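Local coordinates for protein lysine-sensitive aspartokinase 3 (Escherichia coli, PDB 2J0W) that catalyses the ATP-dependent phosphorylation of L-aspartate to 4-phospho-L-aspartate, the first step towards lysine, and is feedback-inhibited by lysine, at residues A[4-9]-A[33-38]; A[215-220]-A[270-275]; A[310-315]-A[379-384]; A[337-342]-A[349-354]. One frame throughout, in Å; residues are numbered along the deposited sequence.

Contact 1: residues A[4-9]-A[33-38]; sequences IVVSKF and VRLVVL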
loop_
_atom_site.group_PDB
_atom_site.type_symbol
_atom_site.label_atom_id
_atom_site.label_comp_id
_atom_site.label_asym_id
_atom_site.label_seq_id
_atom_site.Cartn_x
_atom_site.Cartn_y
_atom_site.Cartn_z
ATOM N N ILE A 4 36.717 5.005 20.366
ATOM C CA ILE A 4 36.102 5.647 21.515
ATOM C C ILE A 4 34.695 5.104 21.643
ATOM O O ILE A 4 33.934 5.100 20.681
ATOM C CB ILE A 4 36.028 7.185 21.331
ATOM C CG1 ILE A 4 37.439 7.770 21.179
ATOM C CG2 ILE A 4 35.307 7.809 22.511
ATOM C CD1 ILE A 4 37.468 9.225 20.729
ATOM N N VAL A 5 34.352 4.620 22.824
ATOM C CA VAL A 5 33.013 4.111 23.030
ATOM C C VAL A 5 32.188 5.242 23.608
ATOM O O VAL A 5 32.668 6.002 24.454
ATOM C CB VAL A 5 33.002 2.912 23.993
ATOM C CG1 VAL A 5 31.588 2.651 24.503
ATOM C CG2 VAL A 5 33.523 1.685 23.275
ATOM N N VAL A 6 30.959 5.356 23.116
ATOM C CA VAL A 6 29.998 6.362 23.555
ATOM C C VAL A 6 28.913 5.647 24.375
ATOM O O VAL A 6 28.313 4.675 23.904
ATOM C CB VAL A 6 29.364 7.058 22.331
ATOM C CG1 VAL A 6 28.293 8.031 22.775
ATOM C CG2 VAL A 6 30.444 7.783 21.537
ATOM N N SER A 7 28.678 6.117 25.600
ATOM C CA SER A 7 27.677 5.514 26.496
ATOM C C SER A 7 26.455 6.411 26.738
ATOM O O SER A 7 26.591 7.623 26.928
ATOM C CB SER A 7 28.316 5.176 27.852
ATOM O OG SER A 7 29.248 4.114 27.735
ATOM N N LYS A 8 25.264 5.818 26.753
ATOM C CA LYS A 8 24.052 6.598 26.969
ATOM C C LYS A 8 23.237 6.099 28.149
ATOM O O LYS A 8 23.017 4.897 28.311
ATOM C CB LYS A 8 23.193 6.605 25.702
ATOM C CG LYS A 8 21.927 7.457 25.784
ATOM C CD LYS A 8 20.748 6.699 26.385
ATOM C CE LYS A 8 19.456 7.489 26.191
ATOM N NZ LYS A 8 18.212 6.720 26.516
ATOM N N PHE A 9 22.785 7.040 28.970
ATOM C CA PHE A 9 21.999 6.720 30.152
ATOM C C PHE A 9 20.665 7.440 30.133
ATOM O O PHE A 9 20.604 8.660 29.923
ATOM C CB PHE A 9 22.790 7.097 31.395
ATOM C CG PHE A 9 24.091 6.362 31.521
ATOM C CD1 PHE A 9 24.140 5.106 32.124
ATOM C CD2 PHE A 9 25.272 6.925 31.038
ATOM C CE1 PHE A 9 25.343 4.422 32.251
ATOM C CE2 PHE A 9 26.481 6.252 31.156
ATOM C CZ PHE A 9 26.516 4.995 31.766
ATOM N N VAL A 33 35.336 4.434 27.290
ATOM C CA VAL A 33 34.193 5.333 27.384
ATOM C C VAL A 33 34.772 6.727 27.600
ATOM O O VAL A 33 35.289 7.042 28.675
ATOM C CB VAL A 33 33.288 4.971 28.576
ATOM C CG1 VAL A 33 32.098 5.929 28.656
ATOM C CG2 VAL A 33 32.780 3.553 28.431
ATOM N N ARG A 34 34.683 7.546 26.563
ATOM C CA ARG A 34 35.211 8.898 26.596
ATOM C C ARG A 34 34.077 9.912 26.504
ATOM O O ARG A 34 34.230 11.075 26.880
ATOM C CB ARG A 34 36.174 9.084 25.432
ATOM C CG ARG A 34 37.230 7.987 25.363
ATOM C CD ARG A 34 38.608 8.550 25.608
ATOM N NE ARG A 34 38.605 9.487 26.724
ATOM C CZ ARG A 34 39.691 9.842 27.395
ATOM N NH1 ARG A 34 40.873 9.332 27.069
ATOM N NH2 ARG A 34 39.595 10.710 28.391
ATOM N N LEU A 35 32.940 9.476 25.980
ATOM C CA LEU A 35 31.795 10.362 25.859
ATOM C C LEU A 35 30.560 9.745 26.497
ATOM O O LEU A 35 30.193 8.601 26.207
ATOM C CB LEU A 35 31.516 10.674 24.385
ATOM C CG LEU A 35 30.371 11.643 24.056
ATOM C CD1 LEU A 35 30.576 13.005 24.707
ATOM C CD2 LEU A 35 30.310 11.799 22.565
ATOM N N VAL A 36 29.924 10.502 27.381
ATOM C CA VAL A 36 28.724 10.012 28.029
ATOM C C VAL A 36 27.567 10.906 27.604
ATOM O O VAL A 36 27.722 12.124 27.460
ATOM C CB VAL A 36 28.866 10.027 29.570
ATOM C CG1 VAL A 36 27.612 9.442 30.224
ATOM C CG2 VAL A 36 30.093 9.230 29.972
ATOM N N VAL A 37 26.413 10.295 27.384
ATOM C CA VAL A 37 25.243 11.036 26.974
ATOM C C VAL A 37 24.157 10.770 27.994
ATOM O O VAL A 37 23.802 9.618 28.242
ATOM C CB VAL A 37 24.805 10.594 25.570
ATOM C CG1 VAL A 37 23.471 11.216 25.202
ATOM C CG2 VAL A 37 25.867 11.003 24.570
ATOM N N LEU A 38 23.643 11.833 28.604
ATOM C CA LEU A 38 22.609 11.678 29.619
ATOM C C LEU A 38 21.295 12.305 29.227
ATOM O O LEU A 38 21.268 13.326 28.548
ATOM C CB LEU A 38 23.038 12.327 30.930
ATOM C CG LEU A 38 24.292 11.869 31.666
ATOM C CD1 LEU A 38 24.458 12.749 32.899
ATOM C CD2 LEU A 38 24.179 10.401 32.054
#
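The carbonyl oxygen of Ser-7 is approached by two donors of the neighbouring strand: Val-37 N gives the shortest bond of the contact, 2.7 Å to Ser-7 O, and the CA-H of Val-36 adds a weaker contact. The parallel pairing continues on both sides, with Ser-7 N donating to Leu-35 O at 3.0 Å and Phe-9 N to Val-37 O at 2.9 Å. Nearer the start of the strands the register slips by one residue between Val-5 and Val-6, a beta bulge, and there the bond from Arg-34 N to Val-5 O is weak, at 3.3 Å. Just before it, CG2 of Ile-4 rests on the first carbons of Arg-34, whose side chain crosses it at about a right angle.

Phe-9 carries much of the side-chain packing. Its CG lies anti to the carbonyl carbon, beside the backbone N (chi1 -61°), and the ring reaches the neighbouring strand, where CG1 of Val-36 lies at its edge, 3.5 Å from Phe-9 CE2, while CD2 of Leu-38 lies 3.6 Å from Phe-9 CB. Helix 17-27 packs on this face, its Val-27 touching Phe-9, Val-33 and Val-36. On the other face helix 200-211 touches Val-6, Lys-8 and Leu-35. There the side chains of Lys-8 and Val-37 meet through CG of Lys-8, 4.1 Å from Val-37 CG1; a bend at chi2 then carries NZ to a salt bridge with Asp-202 and towards the bound ADP. Strand 5-9, helix 17-27 and strand 33-38 form a beta-alpha-beta unit of the amino acid kinase fold, its first strand delivering Lys-8 to the nucleotide site.

Contact 2: residues A[215-220]-A[270-275]; sequences SRVDIW and SDIPVF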
loop_
_atom_site.group_PDB
_atom_site.type_symbol
_atom_site.label_atom_id
_atom_site.label_comp_id
_atom_site.label_asym_id
_atom_site.label_seq_id
_atom_site.Cartn_x
_atom_site.Cartn_y
_atom_site.Cartn_z
ATOM N N SER A 215 34.065 3.352 18.036
ATOM C CA SER A 215 34.098 1.921 17.835
ATOM C C SER A 215 32.787 1.336 18.312
ATOM O O SER A 215 32.436 0.209 17.958
ATOM C CB SER A 215 35.237 1.283 18.632
ATOM O OG SER A 215 36.015 2.250 19.308
ATOM N N ARG A 216 32.055 2.082 19.133
ATOM C CA ARG A 216 30.789 1.566 19.652
ATOM C C ARG A 216 29.943 2.533 20.479
ATOM O O ARG A 216 30.417 3.559 20.968
ATOM C CB ARG A 216 31.049 0.330 20.505
ATOM C CG ARG A 216 29.797 -0.301 21.106
ATOM C CD ARG A 216 30.159 -1.405 22.078
ATOM N NE ARG A 216 31.294 -1.000 22.896
ATOM C CZ ARG A 216 31.726 -1.667 23.957
ATOM N NH1 ARG A 216 31.112 -2.781 24.334
ATOM N NH2 ARG A 216 32.771 -1.211 24.635
ATOM N N VAL A 217 28.680 2.161 20.650
ATOM C CA VAL A 217 27.714 2.925 21.413
ATOM C C VAL A 217 27.073 2.006 22.427
ATOM O O VAL A 217 26.669 0.888 22.084
ATOM C CB VAL A 217 26.616 3.434 20.489
ATOM C CG1 VAL A 217 25.470 4.004 21.310
ATOM C CG2 VAL A 217 27.177 4.454 19.532
ATOM N N ASP A 218 26.981 2.451 23.672
ATOM C CA ASP A 218 26.336 1.632 24.691
ATOM C C ASP A 218 25.053 2.290 25.236
ATOM O O ASP A 218 25.088 3.380 25.812
ATOM C CB ASP A 218 27.291 1.336 25.856
ATOM C CG ASP A 218 28.315 0.261 25.523
ATOM O OD1 ASP A 218 27.951 -0.721 24.840
ATOM O OD2 ASP A 218 29.483 0.398 25.957
ATOM N N ILE A 219 23.920 1.627 25.044
ATOM C CA ILE A 219 22.649 2.143 25.528
ATOM C C ILE A 219 22.319 1.494 26.873
ATOM O O ILE A 219 22.015 0.300 26.943
ATOM C CB ILE A 219 21.492 1.838 24.525
ATOM C CG1 ILE A 219 21.824 2.418 23.151
ATOM C CG2 ILE A 219 20.173 2.426 25.028
ATOM C CD1 ILE A 219 22.202 3.886 23.168
ATOM N N TRP A 220 22.377 2.275 27.944
ATOM C CA TRP A 220 22.072 1.748 29.267
ATOM C C TRP A 220 20.653 2.123 29.682
ATOM O O TRP A 220 20.357 3.283 29.921
ATOM C CB TRP A 220 23.100 2.262 30.280
ATOM C CG TRP A 220 24.481 1.681 30.041
ATOM C CD1 TRP A 220 25.557 2.302 29.462
ATOM C CD2 TRP A 220 24.889 0.332 30.295
ATOM N NE1 TRP A 220 26.606 1.418 29.334
ATOM C CE2 TRP A 220 26.221 0.202 29.840
ATOM C CE3 TRP A 220 24.255 -0.785 30.861
ATOM C CZ2 TRP A 220 26.929 -0.998 29.934
ATOM C CZ3 TRP A 220 24.960 -1.978 30.955
ATOM C CH2 TRP A 220 26.283 -2.073 30.495
ATOM N N SER A 270 27.562 4.094 9.469
ATOM C CA SER A 270 28.970 3.973 9.853
ATOM C C SER A 270 29.350 2.637 10.489
ATOM O O SER A 270 30.453 2.478 11.025
ATOM C CB SER A 270 29.367 5.115 10.788
ATOM O OG SER A 270 29.541 6.320 10.059
ATOM N N ASP A 271 28.436 1.678 10.428
ATOM C CA ASP A 271 28.678 0.345 10.968
ATOM C C ASP A 271 29.160 0.370 12.419
ATOM O O ASP A 271 30.101 -0.342 12.786
ATOM C CB ASP A 271 29.693 -0.380 10.077
ATOM C CG ASP A 271 29.620 -1.887 10.215
ATOM O OD1 ASP A 271 30.472 -2.470 10.920
ATOM O OD2 ASP A 271 28.698 -2.491 9.622
ATOM N N ILE A 272 28.511 1.190 13.246
ATOM C CA ILE A 272 28.871 1.295 14.658
ATOM C C ILE A 272 27.922 0.462 15.504
ATOM O O ILE A 272 26.825 0.889 15.868
ATOM C CB ILE A 272 28.841 2.755 15.138
ATOM C CG1 ILE A 272 29.864 3.591 14.346
ATOM C CG2 ILE A 272 29.165 2.812 16.630
ATOM C CD1 ILE A 272 29.875 5.085 14.685
ATOM N N PRO A 273 28.346 -0.760 15.840
ATOM C CA PRO A 273 27.511 -1.655 16.647
ATOM C C PRO A 273 27.016 -0.940 17.904
ATOM O O PRO A 273 27.700 -0.070 18.434
ATOM C CB PRO A 273 28.450 -2.826 16.940
ATOM C CG PRO A 273 29.781 -2.168 17.005
ATOM C CD PRO A 273 29.744 -1.223 15.823
ATOM N N VAL A 274 25.832 -1.324 18.372
ATOM C CA VAL A 274 25.204 -0.708 19.541
ATOM C C VAL A 274 24.858 -1.764 20.580
ATOM O O VAL A 274 24.271 -2.792 20.250
ATOM C CB VAL A 274 23.894 0.042 19.109
ATOM C CG1 VAL A 274 23.112 0.516 20.320
ATOM C CG2 VAL A 274 24.241 1.231 18.218
ATOM N N PHE A 275 25.231 -1.503 21.832
ATOM C CA PHE A 275 24.942 -2.427 22.915
ATOM C C PHE A 275 23.789 -1.946 23.808
ATOM O O PHE A 275 23.696 -0.756 24.128
ATOM C CB PHE A 275 26.171 -2.643 23.784
ATOM C CG PHE A 275 25.892 -3.497 24.969
ATOM C CD1 PHE A 275 25.638 -4.850 24.804
ATOM C CD2 PHE A 275 25.794 -2.942 26.237
ATOM C CE1 PHE A 275 25.289 -5.645 25.878
ATOM C CE2 PHE A 275 25.441 -3.728 27.327
ATOM C CZ PHE A 275 25.186 -5.087 27.147
#
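Phe-275 carries its ring with CG opposite the backbone N (chi1 175°), Trp-220 with CG beside its own N (chi1 -68°), and these settings swing the two aromatic groups together. The result is a T-shaped stack: the edge of Phe-275 points at the face of the indole, the planes of the phenyl and of the indole six-membered ring are inclined at 65°, and CE2 of Phe-275 comes 3.7 Å from CH2 of Trp-220. Trp-220 also stacks with Phe-9 and touches the bound ADP.

The backbones pair in parallel. Phe-275 N donates to Val-217 O at 2.8 Å, and Phe-275 O receives Ile-219 N at 2.6 Å; earlier, Val-217 N reaches Pro-273 O at 3.3 Å. This joins strands 216-221 and 274-278 in the central sheet of the amino acid kinase domain, with strand 5-9 on the other side of 216-221. An alanine in place of Phe-275 would remove the ring edge, and would probably leave the Trp-220 indole less firmly held on that side, with the Phe-9 stack remaining.

Away from the aromatic side, CG1 of Ile-219 packs 3.6 Å from CG1 of Val-274, and CG2 of Val-217 meets CG2 of Ile-272 at 3.9 Å. Ala-209 of helix 200-211 lies against both Val-217 and Ile-272.

Contact 3: residues A[310-315]-A[379-384]; sequences LLTLHS and RVEVEE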
loop_
_atom_site.group_PDB
_atom_site.type_symbol
_atom_site.label_atom_id
_atom_site.label_comp_id
_atom_site.label_asym_id
_atom_site.label_seq_id
_atom_site.Cartn_x
_atom_site.Cartn_y
_atom_site.Cartn_z
ATOM N N LEU A 310 -5.904 5.607 11.205
ATOM C CA LEU A 310 -6.049 5.074 9.845
ATOM C C LEU A 310 -6.768 6.079 8.949
ATOM O O LEU A 310 -7.985 6.255 9.042
ATOM C CB LEU A 310 -6.821 3.744 9.819
ATOM C CG LEU A 310 -6.948 3.174 8.390
ATOM C CD1 LEU A 310 -5.586 2.678 7.910
ATOM C CD2 LEU A 310 -7.973 2.043 8.348
ATOM N N LEU A 311 -5.996 6.733 8.088
ATOM C CA LEU A 311 -6.521 7.726 7.162
ATOM C C LEU A 311 -6.772 7.089 5.802
ATOM O O LEU A 311 -5.857 6.989 4.980
ATOM C CB LEU A 311 -5.521 8.858 7.012
ATOM C CG LEU A 311 -5.971 9.994 6.106
ATOM C CD1 LEU A 311 -7.210 10.669 6.688
ATOM C CD2 LEU A 311 -4.829 10.974 5.970
ATOM N N THR A 312 -8.010 6.658 5.577
ATOM C CA THR A 312 -8.409 6.015 4.325
ATOM C C THR A 312 -8.889 7.044 3.292
ATOM O O THR A 312 -9.776 7.854 3.566
ATOM C CB THR A 312 -9.537 4.989 4.583
ATOM O OG1 THR A 312 -9.072 3.979 5.486
ATOM C CG2 THR A 312 -9.975 4.339 3.290
ATOM N N LEU A 313 -8.294 7.015 2.105
ATOM C CA LEU A 313 -8.681 7.946 1.054
ATOM C C LEU A 313 -9.311 7.286 -0.165
ATOM O O LEU A 313 -8.711 6.439 -0.828
ATOM C CB LEU A 313 -7.482 8.775 0.608
ATOM C CG LEU A 313 -6.973 9.768 1.646
ATOM C CD1 LEU A 313 -5.831 10.593 1.059
ATOM C CD2 LEU A 313 -8.127 10.667 2.083
ATOM N N HIS A 314 -10.545 7.684 -0.434
ATOM C CA HIS A 314 -11.293 7.195 -1.581
ATOM C C HIS A 314 -11.325 8.416 -2.495
ATOM O O HIS A 314 -11.207 9.539 -2.013
ATOM C CB HIS A 314 -12.696 6.793 -1.138
ATOM C CG HIS A 314 -12.712 5.714 -0.100
ATOM N ND1 HIS A 314 -12.482 4.390 -0.400
ATOM C CD2 HIS A 314 -12.920 5.768 1.237
ATOM C CE1 HIS A 314 -12.548 3.672 0.710
ATOM N NE2 HIS A 314 -12.811 4.484 1.714
ATOM N N SER A 315 -11.477 8.224 -3.798
ATOM C CA SER A 315 -11.466 9.373 -4.693
ATOM C C SER A 315 -12.828 9.933 -5.063
ATOM O O SER A 315 -13.795 9.188 -5.235
ATOM C CB SER A 315 -10.726 9.032 -5.980
ATOM O OG SER A 315 -11.410 8.037 -6.698
ATOM N N ARG A 379 -12.640 11.984 -1.235
ATOM C CA ARG A 379 -13.305 11.760 0.035
ATOM C C ARG A 379 -12.310 11.207 1.065
ATOM O O ARG A 379 -11.480 10.347 0.744
ATOM C CB ARG A 379 -14.443 10.765 -0.144
ATOM C CG ARG A 379 -14.594 9.858 1.047
ATOM C CD ARG A 379 -15.253 8.584 0.662
ATOM N NE ARG A 379 -16.681 8.636 0.914
ATOM C CZ ARG A 379 -17.521 7.670 0.571
ATOM N NH1 ARG A 379 -17.060 6.585 -0.041
ATOM N NH2 ARG A 379 -18.812 7.783 0.853
ATOM N N VAL A 380 -12.413 11.691 2.305
ATOM C CA VAL A 380 -11.528 11.265 3.391
ATOM C C VAL A 380 -12.227 10.457 4.477
ATOM O O VAL A 380 -13.451 10.478 4.605
ATOM C CB VAL A 380 -10.865 12.471 4.084
ATOM C CG1 VAL A 380 -9.969 13.213 3.105
ATOM C CG2 VAL A 380 -11.938 13.393 4.640
ATOM N N GLU A 381 -11.421 9.747 5.256
ATOM C CA GLU A 381 -11.902 8.931 6.364
ATOM C C GLU A 381 -10.817 8.889 7.425
ATOM O O GLU A 381 -9.624 8.857 7.096
ATOM C CB GLU A 381 -12.199 7.506 5.911
ATOM C CG GLU A 381 -13.524 7.321 5.226
ATOM C CD GLU A 381 -13.877 5.854 5.078
ATOM O OE1 GLU A 381 -14.058 5.182 6.118
ATOM O OE2 GLU A 381 -13.967 5.371 3.928
ATOM N N VAL A 382 -11.225 8.901 8.693
ATOM C CA VAL A 382 -10.267 8.854 9.794
ATOM C C VAL A 382 -10.754 8.003 10.961
ATOM O O VAL A 382 -11.777 8.299 11.577
ATOM C CB VAL A 382 -9.944 10.261 10.348
ATOM C CG1 VAL A 382 -8.890 10.153 11.447
ATOM C CG2 VAL A 382 -9.456 11.168 9.230
ATOM N N GLU A 383 -10.005 6.945 11.255
ATOM C CA GLU A 383 -10.327 6.049 12.355
ATOM C C GLU A 383 -9.207 6.150 13.395
ATOM O O GLU A 383 -8.028 6.086 13.047
ATOM C CB GLU A 383 -10.455 4.616 11.841
ATOM C CG GLU A 383 -11.409 4.484 10.670
ATOM C CD GLU A 383 -11.894 3.062 10.464
ATOM O OE1 GLU A 383 -12.630 2.826 9.480
ATOM O OE2 GLU A 383 -11.550 2.181 11.288
ATOM N N GLU A 384 -9.577 6.314 14.664
ATOM C CA GLU A 384 -8.583 6.441 15.728
ATOM C C GLU A 384 -8.632 5.314 16.752
ATOM O O GLU A 384 -9.460 4.407 16.659
ATOM C CB GLU A 384 -8.757 7.774 16.455
ATOM C CG GLU A 384 -8.626 8.992 15.563
ATOM C CD GLU A 384 -8.829 10.286 16.323
ATOM O OE1 GLU A 384 -9.884 10.421 16.983
ATOM O OE2 GLU A 384 -7.938 11.164 16.260
#
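Arg-379 opens the pairing by taking the backbone N-H of His-314 on its carbonyl, N to O 3.1 Å, while its side chain passes the imidazole: Arg-379 CD lies 3.6 Å from His-314 CB, and the guanidinium stands steeply to the ring. Val-380 points to the face of the sheet that carries Leu-311 and Leu-313, where its CG1 meets CD2 of Leu-313 at 3.3 Å, the two side chains pointing the same way. Leu-374 of helix 368-377 touches Val-380 there, and Val-328 of helix 321-328 touches Leu-313.

Glu-381 points to the other face, that of Thr-312. Its CB packs 3.9 Å from CB of Thr-312, and with CG beside the backbone N (chi1 -81°) the extended chain runs on until OE2 arrives at the edge of the imidazole, 2.7 Å from His-314 NE2. Carboxylate and ring are close to coplanar, 23° apart, yet the hydrogen bond is weak, bent to 119° at the hydrogen. Next, Val-382 sets CG2 against CD1 of Leu-311 at 3.4 Å. Glu-383 closes a firm antiparallel hydrogen-bonded pair with Leu-310: Leu-310 N donates to Glu-383 O at 2.9 Å and Glu-383 N to Leu-310 O at 3.1 Å. Its carboxylate looks elsewhere, forming a salt bridge with Arg-416.

In this ACT-domain sheet one face thus carries Leu-311, Leu-313, Val-380 and Val-382; the other is mixed, with Leu-310, Thr-312, Glu-381 and Glu-383. Ala-422 of the second subunit packs against His-314. The carboxylate of Glu-381 would tend to favour a protonated His-314, whereas the nearby positive charge of Arg-379 would oppose it.

Contact 4: residues A[337-342]-A[349-354]; sequences ISVDLI and VALTLD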
loop_
_atom_site.group_PDB
_atom_site.type_symbol
_atom_site.label_atom_id
_atom_site.label_comp_id
_atom_site.label_asym_id
_atom_site.label_seq_id
_atom_site.Cartn_x
_atom_site.Cartn_y
_atom_site.Cartn_z
ATOM N N ILE A 337 3.986 14.843 5.890
ATOM C CA ILE A 337 3.359 13.796 6.678
ATOM C C ILE A 337 3.978 12.493 6.175
ATOM O O ILE A 337 3.731 12.089 5.045
ATOM C CB ILE A 337 1.857 13.755 6.405
ATOM C CG1 ILE A 337 1.213 15.026 6.948
ATOM C CG2 ILE A 337 1.242 12.507 7.010
ATOM C CD1 ILE A 337 -0.278 15.088 6.733
ATOM N N SER A 338 4.794 11.849 6.997
ATOM C CA SER A 338 5.436 10.610 6.594
ATOM C C SER A 338 4.622 9.402 7.058
ATOM O O SER A 338 4.155 9.359 8.200
ATOM C CB SER A 338 6.852 10.560 7.179
ATOM O OG SER A 338 7.553 9.389 6.787
ATOM N N VAL A 339 4.452 8.428 6.162
ATOM C CA VAL A 339 3.696 7.204 6.446
ATOM C C VAL A 339 4.564 5.964 6.249
ATOM O O VAL A 339 5.142 5.762 5.174
ATOM C CB VAL A 339 2.471 7.076 5.518
ATOM C CG1 VAL A 339 1.716 5.790 5.822
ATOM C CG2 VAL A 339 1.573 8.281 5.696
ATOM N N ASP A 340 4.644 5.137 7.290
ATOM C CA ASP A 340 5.427 3.905 7.251
ATOM C C ASP A 340 4.627 2.791 6.593
ATOM O O ASP A 340 5.195 1.902 5.967
ATOM C CB ASP A 340 5.779 3.413 8.664
ATOM C CG ASP A 340 6.534 4.434 9.492
ATOM O OD1 ASP A 340 7.610 4.904 9.061
ATOM O OD2 ASP A 340 6.051 4.747 10.598
ATOM N N LEU A 341 3.309 2.828 6.751
ATOM C CA LEU A 341 2.468 1.772 6.215
ATOM C C LEU A 341 1.263 2.219 5.380
ATOM O O LEU A 341 0.365 2.898 5.882
ATOM C CB LEU A 341 1.991 0.872 7.370
ATOM C CG LEU A 341 3.065 0.089 8.141
ATOM C CD1 LEU A 341 2.455 -0.591 9.355
ATOM C CD2 LEU A 341 3.694 -0.943 7.230
ATOM N N ILE A 342 1.251 1.816 4.106
ATOM C CA ILE A 342 0.160 2.132 3.188
ATOM C C ILE A 342 -0.386 0.859 2.546
ATOM O O ILE A 342 0.361 -0.097 2.296
ATOM C CB ILE A 342 0.611 3.066 2.039
ATOM C CG1 ILE A 342 1.089 4.398 2.599
ATOM C CG2 ILE A 342 -0.543 3.299 1.082
ATOM C CD1 ILE A 342 1.346 5.437 1.536
ATOM N N VAL A 349 -6.970 4.414 -0.949
ATOM C CA VAL A 349 -5.683 4.239 -0.285
ATOM C C VAL A 349 -5.771 4.465 1.229
ATOM O O VAL A 349 -6.075 5.564 1.680
ATOM C CB VAL A 349 -4.641 5.178 -0.910
ATOM C CG1 VAL A 349 -5.268 6.537 -1.165
ATOM C CG2 VAL A 349 -3.429 5.296 -0.005
ATOM N N ALA A 350 -5.513 3.408 2.003
ATOM C CA ALA A 350 -5.575 3.473 3.468
ATOM C C ALA A 350 -4.208 3.769 4.060
ATOM O O ALA A 350 -3.272 2.970 3.940
ATOM C CB ALA A 350 -6.130 2.160 4.046
ATOM N N LEU A 351 -4.111 4.925 4.709
ATOM C CA LEU A 351 -2.865 5.375 5.317
ATOM C C LEU A 351 -2.785 5.097 6.824
ATOM O O LEU A 351 -3.712 5.428 7.570
ATOM C CB LEU A 351 -2.709 6.873 5.049
ATOM C CG LEU A 351 -2.646 7.285 3.577
ATOM C CD1 LEU A 351 -2.907 8.766 3.449
ATOM C CD2 LEU A 351 -1.286 6.938 3.010
ATOM N N THR A 352 -1.675 4.493 7.258
ATOM C CA THR A 352 -1.452 4.164 8.671
ATOM C C THR A 352 -0.616 5.254 9.333
ATOM O O THR A 352 0.593 5.321 9.128
ATOM C CB THR A 352 -0.708 2.809 8.830
ATOM O OG1 THR A 352 -1.504 1.746 8.287
ATOM C CG2 THR A 352 -0.440 2.524 10.297
ATOM N N LEU A 353 -1.255 6.097 10.140
ATOM C CA LEU A 353 -0.549 7.204 10.787
ATOM C C LEU A 353 -0.166 7.056 12.257
ATOM O O LEU A 353 -1.015 6.861 13.135
ATOM C CB LEU A 353 -1.351 8.492 10.611
ATOM C CG LEU A 353 -1.597 8.871 9.150
ATOM C CD1 LEU A 353 -2.196 10.279 9.065
ATOM C CD2 LEU A 353 -0.275 8.793 8.390
ATOM N N ASP A 354 1.132 7.183 12.510
ATOM C CA ASP A 354 1.693 7.072 13.851
ATOM C C ASP A 354 1.655 8.424 14.562
ATOM O O ASP A 354 1.549 9.467 13.918
ATOM C CB ASP A 354 3.136 6.560 13.747
ATOM C CG ASP A 354 3.806 6.419 15.091
ATOM O OD1 ASP A 354 3.112 6.051 16.071
ATOM O OD2 ASP A 354 5.033 6.661 15.166
#
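The peptide N-H of Thr-352 meets the carbonyl of Leu-341, N to O 2.9 Å: the donor lies almost in line with the C=O bond (176°), though the hydrogen bond bends to 149° at the hydrogen. Beside this bond the CB atoms of Leu-341 and Thr-352 touch at 3.6 Å. CG1 of Val-339 leans on the next carbonyl, 3.5 Å from Thr-352 O. The carboxylates of Asp-340 and Asp-354 do not touch; Arg-305 forms a salt bridge with Asp-340 and a long, weak ion pair with Asp-354, which probably eases their mutual repulsion.

Strands 341-345 and 348-353 form a beta hairpin of the ACT domain, and the residues leading into it, Ser-338, Val-339 and Asp-340, belong to the site for inhibitory lysine shared between the two subunits. Val-339 ties that loop to the hairpin. With CG1 anti to the backbone N (chi1 179°), CG2 is anti to the carbonyl carbon and meets CD2 of Leu-353 at 3.3 Å. A glycine at Val-339 would take away the whole isopropyl group, and would probably open a gap beside Leu-353 that lets the lysine-binding loop shift.

Ile-342 continues the apolar row: CD1 lies 3.4 Å from CD2 of Leu-351, the two side chains running side by side, and CG2 is 3.7 Å from CG2 of Val-349. The backbone N of Ile-342 is hydrogen-bonded to Thr-344 OG1 of the second subunit.

In the fold
The four contacts fall into two pairs, one in the amino acid kinase domain, one in the ACT region. Contacts 1 and 2, with centres 10 Å apart, share the central sheet of the kinase domain, where strands 5-9 and 216-221 are neighbours beside the nucleotide. Contacts 3 and 4, 11 Å apart, share the ACT-domain sheet through strands 299-313 and 348-353, and both touch the second subunit. Along the sequence contact 1 precedes contact 2, and both precede the ACT pair, in which the hairpin of contact 4 falls between the two segments of contact 3. Centres of contacts 1 and 4 are 35 Å apart, consistent with lysine acting allosterically, at a site remote from the nucleotide.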